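Local coordinates for lipase (Penicillium expansum, PDB 3G7N), which hydrolyses acylglycerol lipids such as triacylglycerols, releasing free fatty acids, as a secreted alkaline lipase, at residues Ala29-Ile34 and Thr53-Ile58; Lys36-Leu41 and His107-Thr112; Val60-Ser65 and Ala136-Ala141; Ala78-Glu83 and Gly98-Trp103. One frame throughout, in Å; residues are numbered along the deposited sequence.

Overall arrangement
All four contacts lie in one alpha/beta-hydrolase domain. Contact 1 joins two turns at one end of strands 32-40 and 57-62 of the large mixed sheet, and contacts 2 and 3 carry these same strands onto helices 97-120 and 133-148. Contact 4 sets strand 79-80 and the following loop against the start of helix 97-120. Contact 1 closes before contact 3 opens, the segments of contact 2 alternate with those of both, and contact 4 is nested inside contacts 2 and 3. The centres of contacts 2 and 3 are about 12 Å apart, those of contacts 1 and 4 about 29 Å. Ile110, packed on Val60, Met62 and Trp103, and Trp103, packed on helix 133-148, connect contacts 2, 3 and 4 through one apolar interior.

Contact 1 of 4, residues Ala29-Ile34 and Thr53-Ile58; sequences AFDVTI and TEKKTI
Asp31 and Glu54, whose CA atoms stand 6.5 Å apart, bring two turns of the large sheet side by side at the protein surface. The first is the type II' beta turn Ala29-Val32, which reverses the chain into strand 32-40; the second ends in a G1 beta bulge, where Lys56 and Thr57 both face Ser52. No direct hydrogen bond joins 29-34 to 53-58, so water does the bridging. One water donates to Asp31 O (2.8 Å) and accepts from Glu54 N (2.9 Å). A second donates to Asp31 O and accepts from Thr53 N, and it also bonds Thr33 OG1.

Aspartate suits the turn because its short chain holds a carboxylate within reach of strand 45-52 and helix 8-23. With CG set between the backbone N and the carbonyl carbon (chi1 58°), OD2 is hydrogen-bonded to Ser52 OG and salt-bridged to Arg13 of helix 8-23. Lys55 runs across Asp31 at about a right angle and offers its aliphatic part, its charged NZ lying 6.2 Å from Asp31 OD2. Glu54, extended beyond CG, lays OE1 3.7 Å from Asp31 CB. Closest of the side-chain approaches is Lys55 CG, 3.5 Å from Asp31 OD2.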
loop_
_atom_site.group_PDB
_atom_site.type_symbol
_atom_site.label_atom_id
_atom_site.label_comp_id
_atom_site.label_asym_id
_atom_site.label_seq_id
_atom_site.Cartn_x
_atom_site.Cartn_y
_atom_site.Cartn_z
ATOM N N ALA A 29 -7.145 4.279 14.745
ATOM C CA ALA A 29 -7.832 3.696 13.607
ATOM C C ALA A 29 -7.918 2.224 13.936
ATOM O O ALA A 29 -6.923 1.512 13.887
ATOM C CB ALA A 29 -7.029 3.920 12.339
ATOM N N PHE A 30 -9.110 1.790 14.341
ATOM C CA PHE A 30 -9.285 0.435 14.779
ATOM C C PHE A 30 -8.258 0.063 15.843
ATOM O O PHE A 30 -8.159 0.794 16.837
ATOM C CB PHE A 30 -9.349 -0.510 13.577
ATOM C CG PHE A 30 -10.500 -0.199 12.654
ATOM C CD1 PHE A 30 -11.777 -0.633 12.977
ATOM C CD2 PHE A 30 -10.363 0.744 11.640
ATOM C CE1 PHE A 30 -12.880 -0.164 12.275
ATOM C CE2 PHE A 30 -11.458 1.136 10.881
ATOM C CZ PHE A 30 -12.724 0.706 11.229
ATOM N N ASP A 31 -7.462 -0.981 15.644
ATOM C CA ASP A 31 -6.522 -1.404 16.691
ATOM C C ASP A 31 -5.230 -0.559 16.732
ATOM O O ASP A 31 -4.376 -0.762 17.604
ATOM C CB ASP A 31 -6.182 -2.872 16.519
ATOM C CG ASP A 31 -5.591 -3.173 15.158
ATOM O OD1 ASP A 31 -6.372 -3.199 14.177
ATOM O OD2 ASP A 31 -4.360 -3.346 15.038
ATOM N N VAL A 32 -5.061 0.346 15.773
ATOM C CA VAL A 32 -3.843 1.167 15.695
ATOM C C VAL A 32 -4.018 2.490 16.443
ATOM O O VAL A 32 -4.894 3.312 16.120
ATOM C CB VAL A 32 -3.438 1.428 14.224
ATOM C CG1 VAL A 32 -2.267 2.429 14.160
ATOM C CG2 VAL A 32 -3.104 0.115 13.536
ATOM N N THR A 33 -3.194 2.696 17.468
ATOM C CA THR A 33 -3.113 3.990 18.144
ATOM C C THR A 33 -2.222 4.924 17.321
ATOM O O THR A 33 -1.081 4.595 17.010
ATOM C CB THR A 33 -2.508 3.838 19.535
ATOM O OG1 THR A 33 -3.325 2.948 20.313
ATOM C CG2 THR A 33 -2.418 5.183 20.242
ATOM N N ILE A 34 -2.764 6.068 16.915
ATOM C CA ILE A 34 -2.054 6.941 15.990
ATOM C C ILE A 34 -1.191 7.913 16.767
ATOM O O ILE A 34 -1.726 8.718 17.538
ATOM C CB ILE A 34 -3.033 7.707 15.045
ATOM C CG1 ILE A 34 -3.861 6.725 14.195
ATOM C CG2 ILE A 34 -2.249 8.667 14.130
ATOM C CD1 ILE A 34 -5.185 7.311 13.649
ATOM N N THR A 53 -1.101 -2.473 19.896
ATOM C CA THR A 53 -0.817 -3.377 21.018
ATOM C C THR A 53 -1.380 -4.780 20.753
ATOM O O THR A 53 -0.693 -5.776 20.974
ATOM C CB THR A 53 -1.416 -2.832 22.323
ATOM O OG1 THR A 53 -0.989 -1.478 22.517
ATOM C CG2 THR A 53 -0.980 -3.680 23.500
ATOM N N GLU A 54 -2.534 -4.839 20.090
ATOM C CA GLU A 54 -3.187 -6.095 19.737
ATOM C C GLU A 54 -2.328 -6.913 18.791
ATOM O O GLU A 54 -2.152 -8.117 18.980
ATOM C CB GLU A 54 -4.560 -5.824 19.119
ATOM C CG GLU A 54 -5.316 -7.089 18.745
ATOM C CD GLU A 54 -6.675 -6.801 18.140
ATOM O OE1 GLU A 54 -7.293 -5.779 18.514
ATOM O OE2 GLU A 54 -7.027 -7.478 17.150
ATOM N N LYS A 55 -1.819 -6.287 17.732
ATOM C CA LYS A 55 -1.067 -7.008 16.709
ATOM C C LYS A 55 0.442 -7.036 16.953
ATOM O O LYS A 55 1.178 -7.696 16.243
ATOM C CB LYS A 55 -1.356 -6.415 15.325
ATOM C CG LYS A 55 -2.813 -6.514 14.892
ATOM C CD LYS A 55 -3.267 -7.968 14.702
ATOM C CE LYS A 55 -4.562 -8.022 13.912
ATOM N NZ LYS A 55 -5.070 -9.419 13.835
ATOM N N LYS A 56 0.884 -6.228 17.916
ATOM C CA LYS A 56 2.306 -5.987 18.142
ATOM C C LYS A 56 2.989 -5.517 16.870
ATOM O O LYS A 56 4.010 -6.043 16.431
ATOM C CB LYS A 56 2.998 -7.229 18.728
ATOM C CG LYS A 56 2.467 -7.612 20.114
ATOM C CD LYS A 56 3.278 -8.768 20.710
ATOM C CE LYS A 56 3.012 -8.942 22.204
ATOM N NZ LYS A 56 1.567 -9.152 22.496
ATOM N N THR A 57 2.389 -4.475 16.295
ATOM C CA THR A 57 2.949 -3.862 15.090
ATOM C C THR A 57 3.115 -2.370 15.242
ATOM O O THR A 57 2.438 -1.719 16.048
ATOM C CB THR A 57 2.093 -4.097 13.842
ATOM O OG1 THR A 57 0.796 -3.531 14.062
ATOM C CG2 THR A 57 2.021 -5.575 13.479
ATOM N N ILE A 58 4.043 -1.853 14.450
ATOM C CA ILE A 58 4.182 -0.428 14.192
ATOM C C ILE A 58 3.771 -0.214 12.745
ATOM O O ILE A 58 4.247 -0.926 11.855
ATOM C CB ILE A 58 5.648 -0.004 14.407
ATOM C CG1 ILE A 58 5.991 -0.149 15.892
ATOM C CG2 ILE A 58 5.917 1.412 13.890
ATOM C CD1 ILE A 58 7.476 -0.243 16.183
HETATM O O HOH W 1 -4.339 -2.570 19.707
HETATM O O HOH W 2 -2.815 0.109 20.197
#

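Contact 2 of 4, residues Lys36-Leu41 and His107-Thr112; sequences KRIYDL and HDTIIT
Ile38 meets Ile110 and Thr109 where strand 36-40 packs against helix 107-112. The strand and helix segments run almost exactly antiparallel, at 172°, with their axes 9.4 Å apart, a gap that isoleucine side chains can span.

From the strand, CB of Ile38 heads toward the helix and splits into two branches. CG2 continues anti to the backbone N, while CG1 lies beside that N (chi1 -56°) and takes the chain onto the helix surface. CG1 comes 3.9 Å from CG1 of Ile110. At the tip, CD1 closes to 3.6 Å from the same Ile110 CG1 and touches Thr109 CG2 at 3.8 Å, so one methyl rests against two successive residues of the helix. Ile38 and Ile110 cross at about a right angle, whereas Ile38 and Thr109 slide past each other in opposite directions.

Thr109 suits the border of this patch because its methyl can face the patch while its hydroxyl lies on the other branch. Only the methyl CG2 does the touching, and besides Ile38 it meets the lysine chain, with Lys36 CE 3.9 Å from Thr109 CG2. Lys36 gets there by bending at chi2 (77°): its methylenes pack beside the helix, and the chain also touches Glu113 one turn further on.

Val49 of strand 45-52 and Val106 of helix 97-120 extend the apolar patch around Ile38. Such a contact, made by isoleucines and by the apolar parts of Thr109 and Lys36 without any hydrogen bond between strand and helix, is the helix-on-sheet layering of the alpha/beta-hydrolase fold.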
loop_
_atom_site.group_PDB
_atom_site.type_symbol
_atom_site.label_atom_id
_atom_site.label_comp_id
_atom_site.label_asym_id
_atom_site.label_seq_id
_atom_site.Cartn_x
_atom_site.Cartn_y
_atom_site.Cartn_z
ATOM N N LYS A 36 1.448 9.826 15.206
ATOM C CA LYS A 36 1.954 10.919 14.371
ATOM C C LYS A 36 1.110 11.031 13.117
ATOM O O LYS A 36 0.822 10.021 12.462
ATOM C CB LYS A 36 3.417 10.627 13.998
ATOM C CG LYS A 36 4.100 11.637 13.111
ATOM C CD LYS A 36 4.493 12.828 13.918
ATOM C CE LYS A 36 5.632 13.610 13.270
ATOM N NZ LYS A 36 5.933 14.767 14.155
ATOM N N ARG A 37 0.659 12.241 12.808
ATOM C CA ARG A 37 -0.141 12.459 11.603
ATOM C C ARG A 37 0.698 13.127 10.538
ATOM O O ARG A 37 1.298 14.169 10.789
ATOM C CB ARG A 37 -1.394 13.260 11.958
ATOM C CG ARG A 37 -2.210 12.542 13.061
ATOM C CD ARG A 37 -3.393 13.342 13.586
ATOM N NE ARG A 37 -4.551 13.224 12.713
ATOM C CZ ARG A 37 -5.433 12.227 12.780
ATOM N NH1 ARG A 37 -5.332 11.313 13.733
ATOM N NH2 ARG A 37 -6.485 12.232 11.980
ATOM N N ILE A 38 0.860 12.407 9.428
ATOM C CA ILE A 38 1.722 12.751 8.297
ATOM C C ILE A 38 0.948 13.615 7.291
ATOM O O ILE A 38 -0.178 13.289 6.917
ATOM C CB ILE A 38 2.168 11.458 7.565
ATOM C CG1 ILE A 38 2.856 10.479 8.530
ATOM C CG2 ILE A 38 3.061 11.801 6.373
ATOM C CD1 ILE A 38 4.144 11.013 9.163
ATOM N N TYR A 39 1.503 14.775 6.941
ATOM C CA TYR A 39 0.801 15.680 6.028
ATOM C C TYR A 39 1.795 16.434 5.138
ATOM O O TYR A 39 2.866 16.825 5.612
ATOM C CB TYR A 39 -0.066 16.647 6.842
ATOM C CG TYR A 39 -0.946 17.567 6.028
ATOM C CD1 TYR A 39 -1.710 17.084 4.970
ATOM C CD2 TYR A 39 -1.095 18.901 6.387
ATOM C CE1 TYR A 39 -2.478 17.939 4.194
ATOM C CE2 TYR A 39 -1.880 19.759 5.637
ATOM C CZ TYR A 39 -2.583 19.270 4.554
ATOM O OH TYR A 39 -3.404 20.116 3.843
ATOM N N ASP A 40 1.588 16.333 3.826
ATOM C CA ASP A 40 2.222 17.248 2.856
ATOM C C ASP A 40 1.194 17.925 1.935
ATOM O O ASP A 40 0.532 17.274 1.132
ATOM C CB ASP A 40 3.276 16.505 2.013
ATOM C CG ASP A 40 4.114 17.452 1.161
ATOM O OD1 ASP A 40 4.772 18.339 1.740
ATOM O OD2 ASP A 40 3.976 17.404 -0.079
ATOM N N LEU A 41 1.038 19.235 2.122
ATOM C CA LEU A 41 -0.023 20.020 1.495
ATOM C C LEU A 41 0.092 20.000 -0.028
ATOM O O LEU A 41 -0.890 19.775 -0.739
ATOM C CB LEU A 41 0.053 21.468 1.994
ATOM C CG LEU A 41 -0.069 21.698 3.504
ATOM C CD1 LEU A 41 0.889 22.787 3.976
ATOM C CD2 LEU A 41 -1.501 22.063 3.861
ATOM N N HIS A 107 8.980 10.865 3.623
ATOM C CA HIS A 107 9.839 9.739 3.951
ATOM C C HIS A 107 10.566 9.933 5.276
ATOM O O HIS A 107 10.561 9.052 6.131
ATOM C CB HIS A 107 10.850 9.523 2.817
ATOM C CG HIS A 107 11.806 8.401 3.057
ATOM N ND1 HIS A 107 13.113 8.588 3.469
ATOM C CD2 HIS A 107 11.679 7.081 2.801
ATOM C CE1 HIS A 107 13.722 7.417 3.520
ATOM N NE2 HIS A 107 12.880 6.488 3.095
ATOM N N ASP A 108 11.307 11.032 5.405
ATOM C CA ASP A 108 12.157 11.200 6.586
ATOM C C ASP A 108 11.326 11.336 7.867
ATOM O O ASP A 108 11.699 10.780 8.900
ATOM C CB ASP A 108 13.092 12.408 6.447
ATOM C CG ASP A 108 14.223 12.169 5.468
ATOM O OD1 ASP A 108 14.703 11.026 5.375
ATOM O OD2 ASP A 108 14.866 13.176 5.094
ATOM N N THR A 109 10.186 12.013 7.778
ATOM C CA THR A 109 9.276 12.114 8.908
ATOM C C THR A 109 8.783 10.737 9.346
ATOM O O THR A 109 8.773 10.430 10.536
ATOM C CB THR A 109 8.091 13.017 8.567
ATOM O OG1 THR A 109 8.584 14.311 8.191
ATOM C CG2 THR A 109 7.175 13.181 9.767
ATOM N N ILE A 110 8.394 9.902 8.391
ATOM C CA ILE A 110 7.893 8.574 8.707
ATOM C C ILE A 110 9.010 7.699 9.284
ATOM O O ILE A 110 8.809 7.059 10.321
ATOM C CB ILE A 110 7.268 7.930 7.459
ATOM C CG1 ILE A 110 5.972 8.658 7.108
ATOM C CG2 ILE A 110 7.008 6.463 7.699
ATOM C CD1 ILE A 110 5.355 8.273 5.771
ATOM N N ILE A 111 10.177 7.657 8.638
ATOM C CA ILE A 111 11.280 6.858 9.158
ATOM C C ILE A 111 11.653 7.276 10.591
ATOM O O ILE A 111 11.886 6.434 11.452
ATOM C CB ILE A 111 12.519 6.915 8.219
ATOM C CG1 ILE A 111 12.175 6.358 6.831
ATOM C CG2 ILE A 111 13.679 6.146 8.824
ATOM C CD1 ILE A 111 11.661 4.934 6.813
ATOM N N THR A 112 11.687 8.574 10.840
ATOM C CA THR A 112 12.013 9.079 12.174
ATOM C C THR A 112 11.015 8.608 13.226
ATOM O O THR A 112 11.395 8.156 14.303
ATOM C CB THR A 112 12.099 10.616 12.172
ATOM O OG1 THR A 112 13.188 11.017 11.329
ATOM C CG2 THR A 112 12.366 11.154 13.578
#

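Contact 3 of 4, residues Val60-Ser65 and Ala136-Ala141; sequences VIMRGS and ALTSIA
Met62 and Leu137 form the close-packed part of this contact, in which residues 60-65, on strand 57-62, lie against helix 136-141. Their side chains cross at about a right angle. Met62 curls through three torsions of the same sign, chi1 -62°, chi2 -50° and chi3 -66°, which bends the chain so that CG and the terminal CE, rather than the sulfur, face the leucine: CG stands 4.2 Å from Leu137 CB, and CE lies 4.2 Å from Leu137 CD1. An unbranched methionine suits this place, since its flexible chain can bend twice and bring both carbons to the leucine. Leu137 CD1 also rests against the backbone, 4.1 Å from Arg63 O. These are ordinary van der Waals distances.

The other side is looser and wet. Here Thr138 approaches Met62 only distantly, its OG1 lying 4.4 Å from Met62 CB, and a water takes up the space between strand and helix. It donates to Val60 O at 3.1 Å and to Thr138 OG1 at 2.9 Å. The same OG1 is hydrogen-bonded to Gly134 O, in what is probably the nucleophile elbow around the active-site nucleophile Ser132.

The CB of Arg63 points away from the helix, and its NH2 forms a salt bridge with Asp44. Helix 97-120 stands alongside, Ile110 and Val114 on Val60 and Trp103 on Ala141, while helix 8-23 packs on Ile61 and Arg63 from the opposite face of the sheet.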
loop_
_atom_site.group_PDB
_atom_site.type_symbol
_atom_site.label_atom_id
_atom_site.label_comp_id
_atom_site.label_asym_id
_atom_site.label_seq_id
_atom_site.Cartn_x
_atom_site.Cartn_y
_atom_site.Cartn_z
ATOM N N VAL A 60 2.375 2.088 9.329
ATOM C CA VAL A 60 2.356 3.273 8.465
ATOM C C VAL A 60 1.163 3.163 7.520
ATOM O O VAL A 60 1.102 2.237 6.693
ATOM C CB VAL A 60 3.649 3.364 7.632
ATOM C CG1 VAL A 60 3.607 4.576 6.714
ATOM C CG2 VAL A 60 4.904 3.400 8.545
ATOM N N ILE A 61 0.203 4.068 7.667
ATOM C CA ILE A 61 -1.063 3.968 6.934
ATOM C C ILE A 61 -1.175 5.205 6.051
ATOM O O ILE A 61 -1.191 6.332 6.554
ATOM C CB ILE A 61 -2.264 3.931 7.887
ATOM C CG1 ILE A 61 -2.121 2.824 8.939
ATOM C CG2 ILE A 61 -3.554 3.722 7.097
ATOM C CD1 ILE A 61 -3.147 2.917 10.069
ATOM N N MET A 62 -1.160 4.998 4.740
ATOM C CA MET A 62 -1.160 6.111 3.796
ATOM C C MET A 62 -2.533 6.314 3.187
ATOM O O MET A 62 -3.198 5.361 2.783
ATOM C CB MET A 62 -0.157 5.860 2.682
ATOM C CG MET A 62 1.303 5.744 3.195
ATOM S SD MET A 62 1.847 7.093 4.294
ATOM C CE MET A 62 1.812 8.485 3.156
ATOM N N ARG A 63 -2.926 7.574 3.071
ATOM C CA ARG A 63 -4.196 7.909 2.416
ATOM C C ARG A 63 -4.010 7.944 0.915
ATOM O O ARG A 63 -3.011 8.490 0.426
ATOM C CB ARG A 63 -4.735 9.239 2.931
ATOM C CG ARG A 63 -6.194 9.475 2.544
ATOM C CD ARG A 63 -6.597 10.896 2.827
ATOM N NE ARG A 63 -6.003 11.790 1.845
ATOM C CZ ARG A 63 -5.921 13.104 1.986
ATOM N NH1 ARG A 63 -6.681 13.721 2.885
ATOM N NH2 ARG A 63 -5.252 13.811 1.094
ATOM N N GLY A 64 -5.060 7.567 0.178
ATOM C CA GLY A 64 -5.173 7.908 -1.244
ATOM C C GLY A 64 -5.515 9.382 -1.490
ATOM O O GLY A 64 -5.463 10.224 -0.583
ATOM N N SER A 65 -5.723 9.731 -2.762
ATOM C CA SER A 65 -6.087 11.108 -3.133
ATOM C C SER A 65 -7.473 11.430 -2.586
ATOM O O SER A 65 -8.319 10.558 -2.493
ATOM C CB SER A 65 -6.074 11.279 -4.646
ATOM O OG SER A 65 -5.041 10.520 -5.254
ATOM N N ALA A 136 -0.174 2.725 -3.894
ATOM C CA ALA A 136 1.050 2.991 -4.652
ATOM C C ALA A 136 2.124 3.505 -3.692
ATOM O O ALA A 136 3.304 3.107 -3.779
ATOM C CB ALA A 136 0.782 3.992 -5.785
ATOM N N LEU A 137 1.753 4.399 -2.779
ATOM C CA LEU A 137 2.695 4.874 -1.774
ATOM C C LEU A 137 3.203 3.732 -0.897
ATOM O O LEU A 137 4.388 3.692 -0.557
ATOM C CB LEU A 137 2.085 5.989 -0.915
ATOM C CG LEU A 137 1.834 7.311 -1.655
ATOM C CD1 LEU A 137 0.850 8.209 -0.888
ATOM C CD2 LEU A 137 3.152 8.026 -1.924
ATOM N N THR A 138 2.318 2.804 -0.532
ATOM C CA THR A 138 2.696 1.661 0.283
ATOM C C THR A 138 3.700 0.776 -0.453
ATOM O O THR A 138 4.589 0.172 0.189
ATOM C CB THR A 138 1.437 0.860 0.646
ATOM O OG1 THR A 138 0.631 1.637 1.525
ATOM C CG2 THR A 138 1.753 -0.460 1.339
ATOM N N SER A 139 3.646 0.730 -1.782
ATOM C CA SER A 139 4.609 -0.072 -2.530
ATOM C C SER A 139 6.019 0.492 -2.465
ATOM O O SER A 139 6.992 -0.277 -2.558
ATOM C CB SER A 139 4.139 -0.315 -3.975
ATOM O OG SER A 139 4.331 0.807 -4.808
ATOM N N ILE A 140 6.160 1.796 -2.267
ATOM C CA ILE A 140 7.464 2.367 -1.972
ATOM C C ILE A 140 7.775 2.326 -0.485
ATOM O O ILE A 140 8.920 2.029 -0.108
ATOM C CB ILE A 140 7.654 3.781 -2.601
ATOM C CG1 ILE A 140 9.064 4.314 -2.299
ATOM C CG2 ILE A 140 6.550 4.741 -2.215
ATOM C CD1 ILE A 140 10.190 3.476 -2.912
ATOM N N ALA A 141 6.774 2.555 0.376
ATOM C CA ALA A 141 6.981 2.403 1.822
ATOM C C ALA A 141 7.566 1.054 2.204
ATOM O O ALA A 141 8.436 0.967 3.081
ATOM C CB ALA A 141 5.674 2.634 2.588
HETATM O O HOH W 3 2.047 2.783 3.793
#

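Contact 4 of 4, residues Ala78-Glu83 and Gly98-Trp103; sequences ALITPE and GVHRPW
Strands 79-80 and 95-96 form a small antiparallel sheet leading into helix 97-120, and its first strand and the following loop fold back onto that helix. Both meet His100. A flat ring suits the place, taking Ile80 over one face and Glu83 at its edge. CG of His100 points anti to the backbone N (chi1 177°), which carries the imidazole out from the helix. With CG1 between the backbone N and the carbonyl carbon (chi1 56°), the longer branch of Ile80 brings CD1 over the ring in a CH-pi contact, 4.2 Å from the centroid, 27° off the normal, and 3.8 Å from His100 CG. Pro82 CB stands obliquely 3.5 Å from His100 ND1, a nitrogen buried by this contact with no partner in the model. At the ring edge, in plane, is the carbonyl carbon of Glu83, whose backbone N lies 3.2 Å from His100 CE1. Were His100 replaced by an alanine, Ile80 CD1 would lose its ring face and a gap would probably open between Pro82 and the helix. Phe89 also packs on Pro82. The arrangement is that of a small two-stranded sheet docked through one histidine onto a helix flanking an alpha/beta-hydrolase sheet.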
loop_
_atom_site.group_PDB
_atom_site.type_symbol
_atom_site.label_atom_id
_atom_site.label_comp_id
_atom_site.label_asym_id
_atom_site.label_seq_id
_atom_site.Cartn_x
_atom_site.Cartn_y
_atom_site.Cartn_z
ATOM N N ALA A 78 6.333 10.281 -15.586
ATOM C CA ALA A 78 7.749 10.304 -15.946
ATOM C C ALA A 78 8.552 9.417 -14.999
ATOM O O ALA A 78 8.480 9.577 -13.776
ATOM C CB ALA A 78 8.273 11.724 -15.922
ATOM N N LEU A 79 9.350 8.513 -15.553
ATOM C CA LEU A 79 10.226 7.676 -14.733
ATOM C C LEU A 79 11.469 8.443 -14.348
ATOM O O LEU A 79 12.150 9.022 -15.213
ATOM C CB LEU A 79 10.599 6.400 -15.480
ATOM C CG LEU A 79 9.495 5.357 -15.653
ATOM C CD1 LEU A 79 9.982 4.162 -16.465
ATOM C CD2 LEU A 79 8.956 4.887 -14.289
ATOM N N ILE A 80 11.808 8.388 -13.065
ATOM C CA ILE A 80 12.989 9.065 -12.549
ATOM C C ILE A 80 13.830 8.138 -11.689
ATOM O O ILE A 80 13.404 7.034 -11.321
ATOM C CB ILE A 80 12.653 10.361 -11.789
ATOM C CG1 ILE A 80 11.674 10.089 -10.642
ATOM C CG2 ILE A 80 12.001 11.371 -12.721
ATOM C CD1 ILE A 80 12.265 9.291 -9.511
ATOM N N THR A 81 15.087 8.522 -11.502
ATOM C CA THR A 81 15.971 7.840 -10.573
ATOM C C THR A 81 15.631 8.251 -9.150
ATOM O O THR A 81 15.703 9.429 -8.806
ATOM C CB THR A 81 17.442 8.177 -10.880
ATOM O OG1 THR A 81 17.749 7.719 -12.201
ATOM C CG2 THR A 81 18.360 7.492 -9.878
ATOM N N PRO A 82 15.173 7.292 -8.332
ATOM C CA PRO A 82 14.741 7.676 -6.992
ATOM C C PRO A 82 15.922 7.840 -6.050
ATOM O O PRO A 82 16.964 7.209 -6.240
ATOM C CB PRO A 82 13.899 6.484 -6.549
ATOM C CG PRO A 82 14.443 5.343 -7.290
ATOM C CD PRO A 82 14.916 5.872 -8.619
ATOM N N GLU A 83 15.703 8.597 -4.985
ATOM C CA GLU A 83 16.695 8.804 -3.943
ATOM C C GLU A 83 15.952 8.969 -2.618
ATOM O O GLU A 83 15.136 9.879 -2.475
ATOM C CB GLU A 83 17.523 10.057 -4.253
ATOM C CG GLU A 83 18.532 10.426 -3.178
ATOM C CD GLU A 83 19.693 11.251 -3.714
ATOM O OE1 GLU A 83 19.509 11.969 -4.723
ATOM O OE2 GLU A 83 20.790 11.182 -3.116
ATOM N N GLY A 98 5.264 10.841 -10.004
ATOM C CA GLY A 98 4.001 11.038 -9.302
ATOM C C GLY A 98 3.811 10.224 -8.038
ATOM O O GLY A 98 2.891 10.505 -7.269
ATOM N N VAL A 99 4.662 9.223 -7.814
ATOM C CA VAL A 99 4.684 8.500 -6.538
ATOM C C VAL A 99 5.954 8.799 -5.748
ATOM O O VAL A 99 5.893 8.988 -4.536
ATOM C CB VAL A 99 4.500 6.986 -6.749
ATOM C CG1 VAL A 99 4.564 6.232 -5.417
ATOM C CG2 VAL A 99 3.172 6.729 -7.440
ATOM N N HIS A 100 7.112 8.848 -6.411
ATOM C CA HIS A 100 8.334 9.214 -5.709
ATOM C C HIS A 100 8.256 10.578 -5.055
ATOM O O HIS A 100 8.745 10.750 -3.927
ATOM C CB HIS A 100 9.546 9.115 -6.635
ATOM C CG HIS A 100 10.831 9.548 -5.991
ATOM N ND1 HIS A 100 11.583 8.725 -5.178
ATOM C CD2 HIS A 100 11.392 10.771 -5.905
ATOM C CE1 HIS A 100 12.629 9.400 -4.724
ATOM N NE2 HIS A 100 12.572 10.625 -5.212
ATOM N N ARG A 101 7.684 11.554 -5.744
ATOM C CA ARG A 101 7.635 12.892 -5.180
ATOM C C ARG A 101 6.863 12.967 -3.854
ATOM O O ARG A 101 7.402 13.457 -2.856
ATOM C CB ARG A 101 7.120 13.917 -6.198
ATOM C CG ARG A 101 7.160 15.345 -5.700
ATOM C CD ARG A 101 7.210 16.325 -6.884
ATOM N NE ARG A 101 6.975 17.700 -6.447
ATOM C CZ ARG A 101 5.769 18.241 -6.310
ATOM N NH1 ARG A 101 4.691 17.557 -6.668
ATOM N NH2 ARG A 101 5.645 19.495 -5.894
ATOM N N PRO A 102 5.600 12.511 -3.834
ATOM C CA PRO A 102 4.887 12.543 -2.546
ATOM C C PRO A 102 5.550 11.672 -1.479
ATOM O O PRO A 102 5.638 12.094 -0.339
ATOM C CB PRO A 102 3.481 12.036 -2.895
ATOM C CG PRO A 102 3.610 11.367 -4.249
ATOM C CD PRO A 102 4.708 12.152 -4.947
ATOM N N TRP A 103 6.022 10.478 -1.832
ATOM C CA TRP A 103 6.688 9.669 -0.796
ATOM C C TRP A 103 7.918 10.387 -0.232
ATOM O O TRP A 103 8.126 10.443 0.977
ATOM C CB TRP A 103 7.079 8.287 -1.308
ATOM C CG TRP A 103 7.728 7.479 -0.238
ATOM C CD1 TRP A 103 9.083 7.323 -0.039
ATOM C CD2 TRP A 103 7.094 7.009 0.960
ATOM N NE1 TRP A 103 9.317 6.747 1.191
ATOM C CE2 TRP A 103 8.109 6.500 1.798
ATOM C CE3 TRP A 103 5.751 6.902 1.378
ATOM C CZ2 TRP A 103 7.841 5.982 3.062
ATOM C CZ3 TRP A 103 5.479 6.338 2.612
ATOM C CH2 TRP A 103 6.528 5.861 3.434
#